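Local structure of glutamate--tRNA ligase (Elizabethkingia anophelis, 6B1Z) at residues H413-F418 with I500-K505; K469-L474 with D486-M491. The protein probably attaches glutamate to its cognate tRNA, as a class I glutamyl-tRNA synthetase with a catalytic domain followed by an anticodon-binding domain. One frame throughout, in Å; residues are numbered along the deposited sequence.

How the interactions relate
Within the anticodon-binding domain the two contacts are nested. From the N terminus, the chain first passes through 413-418, a loop between helices 401-406 and 420-425. It then runs through 469-474, on helix 467-479, and turns into 486-491, at the start of helix 487-507, where interaction 2 closes a short loop of 11 residues. That helix goes on to 500-505 and meets 413-418 in interaction 1, closing 81 mostly helical residues with interaction 2 nested inside. The two centres lie about 13 Å apart, and they join directly where Ile503 CD1 packs 3.7 Å from Leu474 CD1.

Interaction 1. Residues H413-F418 with I500-K505; sequences HAPESF and ISRINK
Arg502 and Ala414 show how a loop can lie against a flat charged group without bonding to it. Ala414 CA sits 3.5 Å above the guanidinium plane of Arg502, toward its rim, and Ala414 CB is 3.7 Å from Arg502 NE. His413 O lies over the same face, 3.3 Å from Arg502 NH2, but the angle is too poor for a hydrogen bond. The guanidinium takes polar partners from other residues: NE forms a salt bridge with Glu498, while NH1 donates hydrogen bonds to the carbonyl oxygens of Leu478 and Phe410, which should limit rotation of the group. Arg502 runs extended from CG to NE, and Pro415 crosses it at about a right angle, with Pro415 CD 3.7 Å from Arg502 CD. One turn on, Lys505, bent at its second torsion (chi2 80°), has NZ 3.5 Å from Glu416 O, not hydrogen-bonded. Lys505 CG meets the edge of the Phe418 ring, 4.3 Å from Phe418 CZ. This is loop-on-helix packing at the surface of the anticodon-binding domain: the loop between helices 401-406 and 420-425 lies along the late turns of helix 487-507, and Phe418 also touches Leu476 on helix 467-479.

Interaction 2. Residues K469-L474 with D486-M491; sequences KVMMPL and DVPDLM
Met491 N donates to Val487 O at 2.9 Å, a bond of the first turn of helix 487-507; the four-residue spacing puts both side chains on the face toward helix 467-479. The motif is a helix-helix packing within the all-helical anticodon-binding domain: the axes of the two short helical segments cross at 49° and approach to 11.1 Å, and the side chains that meet between them are wholly apolar. Val487 is the middle piece. Its CG1, placed opposite the backbone N by chi1 of 166°, lies 3.5 Å from Leu474 CD2, while the other branch, CG2, turns to the carbonyl oxygen of Met471. Met471 and Val487 run alongside one another in opposite senses, SD of the methionine coming 4.0 Å from CB of the valine. A bend at the second torsion of Met471 (chi2 -59°) accompanies the passage of its thioether over Val487 to the proline ring beyond, which it meets at about a right angle, CE being 3.8 Å from Pro488 CG. Helix 449-462 borders the same apolar layer, through Ile456 against Met471 and Ile452 against Met491. Further along the helices, the ends of Leu474 and Met491 meet head-on, Leu474 CD2 stopping 3.7 Å from Met491 SD.

Interaction 1. Residues H413-F418 with I500-K505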
loop_
_atom_site.group_PDB
_atom_site.type_symbol
_atom_site.label_atom_id
_atom_site.label_comp_id
_atom_site.label_asym_id
_atom_site.label_seq_id
_atom_site.Cartn_x
_atom_site.Cartn_y
_atom_site.Cartn_z
ATOM N N HIS A 413 -17.682 -29.996 -10.753
ATOM C CA HIS A 413 -18.186 -30.104 -12.120
ATOM C C HIS A 413 -17.503 -31.266 -12.823
ATOM O O HIS A 413 -16.279 -31.406 -12.744
ATOM C CB HIS A 413 -17.934 -28.813 -12.911
ATOM C CG HIS A 413 -18.342 -27.566 -12.191
ATOM N ND1 HIS A 413 -19.661 -27.214 -11.998
ATOM C CD2 HIS A 413 -17.603 -26.580 -11.627
ATOM C CE1 HIS A 413 -19.718 -26.068 -11.345
ATOM N NE2 HIS A 413 -18.482 -25.662 -11.105
ATOM N N ALA A 414 -18.290 -32.087 -13.535
ATOM C CA ALA A 414 -17.708 -33.174 -14.304
ATOM C C ALA A 414 -17.044 -32.642 -15.573
ATOM O O ALA A 414 -17.465 -31.621 -16.124
ATOM C CB ALA A 414 -18.779 -34.195 -14.678
ATOM N N PRO A 415 -16.001 -33.314 -16.061
ATOM C CA PRO A 415 -15.403 -32.902 -17.334
ATOM C C PRO A 415 -16.356 -33.160 -18.491
ATOM O O PRO A 415 -17.037 -34.188 -18.545
ATOM C CB PRO A 415 -14.143 -33.774 -17.445
ATOM C CG PRO A 415 -13.973 -34.423 -16.095
ATOM C CD PRO A 415 -15.337 -34.501 -15.498
ATOM N N GLU A 416 -16.401 -32.208 -19.422
ATOM C CA GLU A 416 -17.217 -32.354 -20.621
ATOM C C GLU A 416 -16.413 -32.887 -21.802
ATOM O O GLU A 416 -16.940 -33.658 -22.612
ATOM C CB GLU A 416 -17.863 -31.012 -20.975
ATOM C CG GLU A 416 -18.863 -30.539 -19.934
ATOM C CD GLU A 416 -19.270 -29.093 -20.119
ATOM O OE1 GLU A 416 -18.812 -28.462 -21.095
ATOM O OE2 GLU A 416 -20.045 -28.585 -19.281
ATOM N N SER A 417 -15.146 -32.499 -21.907
ATOM C CA SER A 417 -14.218 -33.006 -22.910
ATOM C C SER A 417 -13.007 -33.625 -22.217
ATOM O O SER A 417 -12.946 -33.726 -20.990
ATOM C CB SER A 417 -13.786 -31.893 -23.866
ATOM O OG SER A 417 -13.224 -30.804 -23.155
ATOM N N PHE A 418 -12.033 -34.044 -23.022
ATOM C CA PHE A 418 -10.794 -34.603 -22.503
ATOM C C PHE A 418 -9.632 -34.109 -23.347
ATOM O O PHE A 418 -9.678 -34.192 -24.578
ATOM C CB PHE A 418 -10.829 -36.137 -22.497
ATOM C CG PHE A 418 -11.959 -36.720 -21.696
ATOM C CD1 PHE A 418 -11.857 -36.850 -20.320
ATOM C CD2 PHE A 418 -13.119 -37.151 -22.319
ATOM C CE1 PHE A 418 -12.894 -37.395 -19.578
ATOM C CE2 PHE A 418 -14.157 -37.698 -21.586
ATOM C CZ PHE A 418 -14.046 -37.819 -20.212
ATOM N N ILE A 500 -18.098 -43.055 -10.503
ATOM C CA ILE A 500 -18.471 -44.054 -11.499
ATOM C C ILE A 500 -19.084 -43.386 -12.724
ATOM O O ILE A 500 -18.800 -43.774 -13.861
ATOM C CB ILE A 500 -19.417 -45.094 -10.874
ATOM C CG1 ILE A 500 -18.737 -45.770 -9.678
ATOM C CG2 ILE A 500 -19.835 -46.133 -11.906
ATOM C CD1 ILE A 500 -19.656 -46.672 -8.877
ATOM N N SER A 501 -19.906 -42.355 -12.514
ATOM C CA SER A 501 -20.483 -41.617 -13.635
ATOM C C SER A 501 -19.397 -41.053 -14.550
ATOM O O SER A 501 -19.466 -41.201 -15.776
ATOM C CB SER A 501 -21.382 -40.494 -13.114
ATOM O OG SER A 501 -21.910 -39.732 -14.185
ATOM N N ARG A 502 -18.382 -40.402 -13.971
ATOM C CA ARG A 502 -17.317 -39.836 -14.794
ATOM C C ARG A 502 -16.515 -40.925 -15.495
ATOM O O ARG A 502 -16.072 -40.739 -16.634
ATOM C CB ARG A 502 -16.398 -38.961 -13.946
ATOM C CG ARG A 502 -17.079 -37.725 -13.411
ATOM C CD ARG A 502 -16.098 -36.824 -12.686
ATOM N NE ARG A 502 -16.814 -35.801 -11.937
ATOM C CZ ARG A 502 -16.232 -34.792 -11.299
ATOM N NH1 ARG A 502 -14.912 -34.663 -11.321
ATOM N NH2 ARG A 502 -16.980 -33.913 -10.638
ATOM N N ILE A 503 -16.302 -42.059 -14.824
ATOM C CA ILE A 503 -15.562 -43.156 -15.443
ATOM C C ILE A 503 -16.328 -43.685 -16.650
ATOM O O ILE A 503 -15.768 -43.855 -17.738
ATOM C CB ILE A 503 -15.293 -44.273 -14.419
ATOM C CG1 ILE A 503 -14.283 -43.823 -13.364
ATOM C CG2 ILE A 503 -14.810 -45.543 -15.119
ATOM C CD1 ILE A 503 -14.184 -44.783 -12.196
ATOM N N ASN A 504 -17.628 -43.937 -16.473
ATOM C CA ASN A 504 -18.446 -44.442 -17.575
ATOM C C ASN A 504 -18.529 -43.426 -18.707
ATOM O O ASN A 504 -18.550 -43.798 -19.885
ATOM C CB ASN A 504 -19.845 -44.802 -17.073
ATOM C CG ASN A 504 -19.849 -46.042 -16.196
ATOM O OD1 ASN A 504 -19.095 -46.987 -16.430
ATOM N ND2 ASN A 504 -20.699 -46.041 -15.176
ATOM N N LYS A 505 -18.573 -42.135 -18.366
ATOM C CA LYS A 505 -18.560 -41.097 -19.389
ATOM C C LYS A 505 -17.257 -41.128 -20.179
ATOM O O LYS A 505 -17.260 -40.975 -21.407
ATOM C CB LYS A 505 -18.782 -39.731 -18.736
ATOM C CG LYS A 505 -18.168 -38.547 -19.469
ATOM C CD LYS A 505 -19.011 -38.095 -20.648
ATOM C CE LYS A 505 -18.452 -36.808 -21.241
ATOM N NZ LYS A 505 -19.261 -36.317 -22.389
#

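Interaction 2. Residues K469-L474 with D486-M491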
loop_
_atom_site.group_PDB
_atom_site.type_symbol
_atom_site.label_atom_id
_atom_site.label_comp_id
_atom_site.label_asym_id
_atom_site.label_seq_id
_atom_site.Cartn_x
_atom_site.Cartn_y
_atom_site.Cartn_z
ATOM N N LYS A 469 -0.787 -47.345 -14.427
ATOM C CA LYS A 469 -1.664 -47.840 -15.483
ATOM C C LYS A 469 -3.130 -47.730 -15.092
ATOM O O LYS A 469 -3.999 -47.640 -15.966
ATOM C CB LYS A 469 -1.318 -49.292 -15.820
ATOM C CG LYS A 469 0.082 -49.493 -16.372
ATOM C CD LYS A 469 0.265 -48.745 -17.679
ATOM C CE LYS A 469 1.673 -48.912 -18.215
ATOM N NZ LYS A 469 1.899 -48.086 -19.430
ATOM N N VAL A 470 -3.427 -47.755 -13.795
ATOM C CA VAL A 470 -4.786 -47.504 -13.325
ATOM C C VAL A 470 -4.984 -46.034 -12.974
ATOM O O VAL A 470 -6.009 -45.440 -13.317
ATOM C CB VAL A 470 -5.106 -48.411 -12.121
ATOM N N MET A 471 -3.998 -45.431 -12.305
ATOM C CA MET A 471 -4.168 -44.084 -11.765
ATOM C C MET A 471 -4.279 -43.033 -12.863
ATOM O O MET A 471 -5.033 -42.061 -12.719
ATOM C CB MET A 471 -3.006 -43.739 -10.833
ATOM C CG MET A 471 -3.054 -44.425 -9.487
ATOM S SD MET A 471 -4.560 -44.032 -8.581
ATOM C CE MET A 471 -4.102 -44.593 -6.941
ATOM N N MET A 472 -3.524 -43.186 -13.955
ATOM C CA MET A 472 -3.457 -42.100 -14.929
ATOM C C MET A 472 -4.730 -41.994 -15.768
ATOM O O MET A 472 -5.277 -40.891 -15.894
ATOM C CB MET A 472 -2.226 -42.241 -15.827
ATOM C CG MET A 472 -1.970 -41.011 -16.689
ATOM S SD MET A 472 -0.363 -40.998 -17.507
ATOM C CE MET A 472 0.743 -40.897 -16.101
ATOM N N PRO A 473 -5.242 -43.079 -16.360
ATOM C CA PRO A 473 -6.536 -42.951 -17.053
ATOM C C PRO A 473 -7.670 -42.597 -16.109
ATOM O O PRO A 473 -8.625 -41.925 -16.520
ATOM C CB PRO A 473 -6.732 -44.330 -17.700
ATOM C CG PRO A 473 -5.923 -45.252 -16.876
ATOM C CD PRO A 473 -4.722 -44.458 -16.448
ATOM N N LEU A 474 -7.578 -43.025 -14.849
ATOM C CA LEU A 474 -8.565 -42.642 -13.845
ATOM C C LEU A 474 -8.542 -41.135 -13.597
ATOM O O LEU A 474 -9.594 -40.488 -13.535
ATOM C CB LEU A 474 -8.301 -43.418 -12.553
ATOM C CG LEU A 474 -9.272 -43.315 -11.383
ATOM C CD1 LEU A 474 -10.693 -43.607 -11.840
ATOM C CD2 LEU A 474 -8.844 -44.301 -10.309
ATOM N N ASP A 486 -4.209 -36.032 -5.307
ATOM C CA ASP A 486 -4.138 -37.478 -5.456
ATOM C C ASP A 486 -5.509 -38.037 -5.821
ATOM O O ASP A 486 -6.542 -37.579 -5.326
ATOM C CB ASP A 486 -3.622 -38.131 -4.169
ATOM C CG ASP A 486 -2.151 -37.836 -3.906
ATOM O OD1 ASP A 486 -1.496 -37.160 -4.737
ATOM O OD2 ASP A 486 -1.648 -38.285 -2.857
ATOM N N VAL A 487 -5.508 -39.036 -6.709
ATOM C CA VAL A 487 -6.766 -39.550 -7.254
ATOM C C VAL A 487 -7.685 -40.127 -6.183
ATOM O O VAL A 487 -8.894 -39.841 -6.218
ATOM C CB VAL A 487 -6.473 -40.556 -8.385
ATOM C CG1 VAL A 487 -7.720 -41.342 -8.725
ATOM C CG2 VAL A 487 -5.956 -39.831 -9.618
ATOM N N PRO A 488 -7.212 -40.942 -5.228
ATOM C CA PRO A 488 -8.150 -41.461 -4.217
ATOM C C PRO A 488 -8.771 -40.366 -3.366
ATOM O O PRO A 488 -9.907 -40.527 -2.899
ATOM C CB PRO A 488 -7.280 -42.414 -3.383
ATOM C CG PRO A 488 -6.167 -42.804 -4.295
ATOM C CD PRO A 488 -5.872 -41.542 -5.068
ATOM N N ASP A 489 -8.060 -39.257 -3.155
ATOM C CA ASP A 489 -8.644 -38.123 -2.449
ATOM C C ASP A 489 -9.744 -37.470 -3.277
ATOM O O ASP A 489 -10.803 -37.120 -2.744
ATOM C CB ASP A 489 -7.554 -37.109 -2.102
ATOM C CG ASP A 489 -6.559 -37.642 -1.087
ATOM O OD1 ASP A 489 -7.001 -38.115 -0.021
ATOM O OD2 ASP A 489 -5.339 -37.585 -1.356
ATOM N N LEU A 490 -9.510 -37.293 -4.581
ATOM C CA LEU A 490 -10.548 -36.730 -5.441
ATOM C C LEU A 490 -11.786 -37.618 -5.478
ATOM O O LEU A 490 -12.918 -37.120 -5.409
ATOM C CB LEU A 490 -9.998 -36.512 -6.852
ATOM C CG LEU A 490 -11.020 -36.031 -7.889
ATOM C CD1 LEU A 490 -11.731 -34.779 -7.398
ATOM C CD2 LEU A 490 -10.332 -35.766 -9.219
ATOM N N MET A 491 -11.597 -38.936 -5.586
ATOM C CA MET A 491 -12.740 -39.843 -5.624
ATOM C C MET A 491 -13.570 -39.738 -4.350
ATOM O O MET A 491 -14.802 -39.695 -4.408
ATOM C CB MET A 491 -12.268 -41.279 -5.846
ATOM C CG MET A 491 -11.666 -41.506 -7.220
ATOM S SD MET A 491 -10.591 -42.951 -7.307
ATOM C CE MET A 491 -11.812 -44.261 -7.365
#